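PDB 3OT6: enoyl-CoA hydratase/isomerase family protein from Pseudomonas syringae pv. tomato, which probably acts on acyl-CoA thioesters as a hydratase or isomerase of the crotonase superfamily, its exact substrate being unestablished. Local coordinates for residues I50-S61 with P96-V106. Sequence-based numbering, arbitrary orientation.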
loop_
_atom_site.group_PDB
_atom_site.type_symbol
_atom_site.label_atom_id
_atom_site.label_comp_id
_atom_site.label_asym_id
_atom_site.label_seq_id
_atom_site.Cartn_x
_atom_site.Cartn_y
_atom_site.Cartn_z
ATOM N N ILE A 50 -0.857 16.349 2.289
ATOM C CA ILE A 50 -1.226 15.107 2.875
ATOM C C ILE A 50 -1.852 14.174 1.792
ATOM O O ILE A 50 -2.731 14.607 1.020
ATOM C CB ILE A 50 -2.156 15.329 4.056
ATOM C CG1 ILE A 50 -1.343 16.007 5.162
ATOM C CG2 ILE A 50 -2.642 13.954 4.589
ATOM C CD1 ILE A 50 -2.176 16.648 6.254
ATOM N N VAL A 51 -1.357 12.934 1.675
ATOM C CA VAL A 51 -1.799 12.050 0.571
ATOM C C VAL A 51 -2.796 11.071 1.132
ATOM O O VAL A 51 -2.626 10.585 2.257
ATOM C CB VAL A 51 -0.635 11.239 -0.055
ATOM C CG1 VAL A 51 -1.191 10.144 -0.977
ATOM C CG2 VAL A 51 0.377 12.174 -0.858
ATOM N N ILE A 52 -3.896 10.875 0.397
ATOM C CA ILE A 52 -4.893 9.790 0.644
ATOM C C ILE A 52 -4.908 8.852 -0.594
ATOM O O ILE A 52 -5.303 9.283 -1.661
ATOM C CB ILE A 52 -6.307 10.311 0.798
ATOM C CG1 ILE A 52 -6.464 11.125 2.049
ATOM C CG2 ILE A 52 -7.274 9.133 1.002
ATOM C CD1 ILE A 52 -7.975 11.600 2.272
ATOM N N VAL A 53 -4.473 7.605 -0.458
ATOM C CA VAL A 53 -4.530 6.643 -1.543
ATOM C C VAL A 53 -5.801 5.828 -1.293
ATOM O O VAL A 53 -6.048 5.390 -0.172
ATOM C CB VAL A 53 -3.286 5.680 -1.553
ATOM C CG1 VAL A 53 -3.397 4.629 -2.671
ATOM C CG2 VAL A 53 -1.985 6.434 -1.744
ATOM N N THR A 54 -6.618 5.641 -2.327
ATOM C CA THR A 54 -7.856 4.862 -2.221
ATOM C C THR A 54 -8.108 4.106 -3.537
ATOM O O THR A 54 -7.396 4.296 -4.519
ATOM C CB THR A 54 -9.099 5.784 -1.799
ATOM O OG1 THR A 54 -10.168 4.948 -1.301
ATOM C CG2 THR A 54 -9.634 6.645 -2.974
ATOM N N GLY A 55 -9.100 3.239 -3.571
ATOM C CA GLY A 55 -9.369 2.478 -4.777
ATOM C C GLY A 55 -10.769 2.743 -5.322
ATOM O O GLY A 55 -11.226 3.884 -5.350
ATOM N N GLN A 56 -11.455 1.690 -5.755
ATOM C CA GLN A 56 -12.829 1.796 -6.225
ATOM C C GLN A 56 -13.767 1.216 -5.175
ATOM O O GLN A 56 -13.326 0.558 -4.217
ATOM C CB GLN A 56 -12.965 1.081 -7.582
ATOM C CG GLN A 56 -12.282 1.854 -8.741
ATOM C CD GLN A 56 -12.764 3.307 -8.795
ATOM O OE1 GLN A 56 -13.967 3.570 -8.909
ATOM N NE2 GLN A 56 -11.838 4.252 -8.671
ATOM N N PRO A 57 -15.067 1.463 -5.304
ATOM C CA PRO A 57 -15.900 0.872 -4.237
ATOM C C PRO A 57 -15.710 -0.637 -4.150
ATOM O O PRO A 57 -15.604 -1.298 -5.176
ATOM C CB PRO A 57 -17.328 1.199 -4.690
ATOM C CG PRO A 57 -17.154 2.505 -5.459
ATOM C CD PRO A 57 -15.866 2.266 -6.256
ATOM N N GLY A 58 -15.623 -1.131 -2.913
ATOM C CA GLY A 58 -15.478 -2.521 -2.622
ATOM C C GLY A 58 -14.080 -3.061 -2.826
ATOM O O GLY A 58 -13.832 -4.223 -2.523
ATOM N N ILE A 59 -13.147 -2.265 -3.359
ATOM C CA ILE A 59 -11.798 -2.785 -3.595
ATOM C C ILE A 59 -10.640 -1.735 -3.577
ATOM O O ILE A 59 -10.636 -0.775 -4.387
ATOM C CB ILE A 59 -11.741 -3.615 -4.897
ATOM C CG1 ILE A 59 -10.377 -4.229 -5.079
ATOM C CG2 ILE A 59 -12.086 -2.761 -6.102
ATOM C CD1 ILE A 59 -10.399 -5.715 -5.016
ATOM N N LEU A 60 -9.646 -1.962 -2.698
ATOM C CA LEU A 60 -8.360 -1.256 -2.776
ATOM C C LEU A 60 -7.525 -1.792 -3.940
ATOM O O LEU A 60 -7.220 -1.041 -4.928
ATOM C CB LEU A 60 -7.576 -1.299 -1.460
ATOM C CG LEU A 60 -6.171 -0.637 -1.554
ATOM C CD1 LEU A 60 -6.309 0.814 -2.017
ATOM C CD2 LEU A 60 -5.375 -0.737 -0.199
ATOM N N SER A 61 -7.167 -3.078 -3.862
ATOM C CA SER A 61 -6.472 -3.726 -4.964
ATOM C C SER A 61 -6.360 -5.201 -4.660
ATOM O O SER A 61 -6.159 -5.571 -3.508
ATOM C CB SER A 61 -5.095 -3.139 -5.182
ATOM O OG SER A 61 -4.380 -3.915 -6.093
ATOM N N PRO A 96 2.600 12.874 5.099
ATOM C CA PRO A 96 1.887 11.718 5.561
ATOM C C PRO A 96 1.110 11.039 4.426
ATOM O O PRO A 96 0.499 11.727 3.609
ATOM C CB PRO A 96 0.934 12.314 6.623
ATOM C CG PRO A 96 1.729 13.529 7.186
ATOM C CD PRO A 96 2.238 14.085 5.879
ATOM N N ILE A 97 1.159 9.707 4.355
ATOM C CA ILE A 97 0.301 8.946 3.467
ATOM C C ILE A 97 -0.782 8.159 4.237
ATOM O O ILE A 97 -0.483 7.340 5.150
ATOM C CB ILE A 97 1.105 8.041 2.546
ATOM C CG1 ILE A 97 2.106 8.875 1.741
ATOM C CG2 ILE A 97 0.161 7.317 1.541
ATOM C CD1 ILE A 97 2.972 8.050 0.794
ATOM N N ILE A 98 -2.042 8.458 3.889
ATOM C CA ILE A 98 -3.212 7.755 4.388
ATOM C C ILE A 98 -3.635 6.791 3.309
ATOM O O ILE A 98 -3.667 7.127 2.106
ATOM C CB ILE A 98 -4.363 8.719 4.696
ATOM C CG1 ILE A 98 -3.904 9.804 5.666
ATOM C CG2 ILE A 98 -5.548 8.005 5.321
ATOM C CD1 ILE A 98 -4.998 10.967 5.915
ATOM N N VAL A 99 -3.901 5.562 3.704
ATOM C CA VAL A 99 -4.507 4.626 2.754
ATOM C C VAL A 99 -5.900 4.397 3.271
ATOM O O VAL A 99 -6.096 4.028 4.470
ATOM C CB VAL A 99 -3.716 3.283 2.601
ATOM C CG1 VAL A 99 -4.487 2.302 1.671
ATOM C CG2 VAL A 99 -2.345 3.583 2.044
ATOM N N ALA A 100 -6.850 4.677 2.394
ATOM C CA ALA A 100 -8.264 4.575 2.699
ATOM C C ALA A 100 -8.778 3.389 1.900
ATOM O O ALA A 100 -9.025 3.512 0.667
ATOM C CB ALA A 100 -8.983 5.845 2.277
ATOM N N CYS A 101 -8.972 2.254 2.563
ATOM C CA CYS A 101 -9.233 1.048 1.819
ATOM C C CYS A 101 -10.742 0.828 1.683
ATOM O O CYS A 101 -11.405 0.633 2.690
ATOM C CB CYS A 101 -8.514 -0.137 2.478
ATOM S SG CYS A 101 -9.169 -1.717 1.973
ATOM N N PRO A 102 -11.297 0.894 0.438
ATOM C CA PRO A 102 -12.777 0.831 0.338
ATOM C C PRO A 102 -13.412 -0.586 0.319
ATOM O O PRO A 102 -14.612 -0.709 0.119
ATOM C CB PRO A 102 -13.105 1.661 -0.928
ATOM C CG PRO A 102 -11.838 1.838 -1.669
ATOM C CD PRO A 102 -10.699 1.170 -0.881
ATOM N N GLY A 103 -12.636 -1.633 0.579
ATOM C CA GLY A 103 -13.177 -2.975 0.608
ATOM C C GLY A 103 -12.081 -4.003 0.808
ATOM O O GLY A 103 -11.471 -4.088 1.917
ATOM N N HIS A 104 -11.854 -4.807 -0.235
ATOM C CA HIS A 104 -10.825 -5.867 -0.255
ATOM C C HIS A 104 -9.436 -5.271 -0.445
ATOM O O HIS A 104 -9.259 -4.286 -1.192
ATOM C CB HIS A 104 -11.071 -6.805 -1.460
ATOM C CG HIS A 104 -12.345 -7.579 -1.379
ATOM N ND1 HIS A 104 -13.376 -7.404 -2.273
ATOM C CD2 HIS A 104 -12.760 -8.524 -0.504
ATOM C CE1 HIS A 104 -14.378 -8.201 -1.950
ATOM N NE2 HIS A 104 -14.029 -8.891 -0.877
ATOM N N ALA A 105 -8.431 -5.900 0.140
ATOM C CA ALA A 105 -7.039 -5.560 -0.158
ATOM C C ALA A 105 -6.197 -6.842 -0.040
ATOM O O ALA A 105 -6.045 -7.404 1.050
ATOM C CB ALA A 105 -6.550 -4.455 0.806
ATOM N N VAL A 106 -5.695 -7.359 -1.160
ATOM C CA VAL A 106 -5.136 -8.719 -1.168
ATOM C C VAL A 106 -3.774 -8.625 -1.802
ATOM O O VAL A 106 -3.596 -7.891 -2.787
ATOM C CB VAL A 106 -6.013 -9.675 -1.984
ATOM C CG1 VAL A 106 -5.385 -11.098 -2.105
ATOM C CG2 VAL A 106 -7.439 -9.780 -1.398
#
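Val51 and Ile97 lie side by side where strands 50-54 and 97-100 run parallel in the larger sheet of this crotonase fold; the mostly helical connection, which also carries strand 58-59, is consistent with a beta-alpha-beta crossover. Their backbones zip together from Val51 N to Pro96 O (2.9 Å) as far as Ala100 N to Val53 O (2.8 Å). This half is tightly packed, and beta-branched residues, at home in extended chain, suit it. On one face Ile97 CG2 touches Val51 CG1 and Val53 CG2; on the other, Ile98 CD1 reaches Ile50 CG2 and Ile52 CG1 under helix 186-197.

Both chains leave this sheet and pair again, through strands 58-59 and 103-106, in a smaller one. Pro102 packs its ring against the type II turn Gln56-Ile59, its CG 3.2 Å from Gln56 O, while Gly58 supplies the turn's positive phi (78°). Leu60 turns inward: with CG anti to the backbone N (chi1 176°), CD2 meets Val99 CG1 at 3.7 Å.

The second pairing starts loosely, at partly exposed Gly58 and His104: Gly58 N bonds only weakly to Pro102 O, and His104 N approaches Gly58 O from above the carbonyl plane. Leu60 N to His104 O (2.8 Å) is firm again. Gly103 fits because a CB would strike Gly58 O. The hydroxyl of Thr54 suits the partly exposed strand end: OG1 donates to Ala100 O at 2.7 Å, tilted 23° from the carbonyl plane.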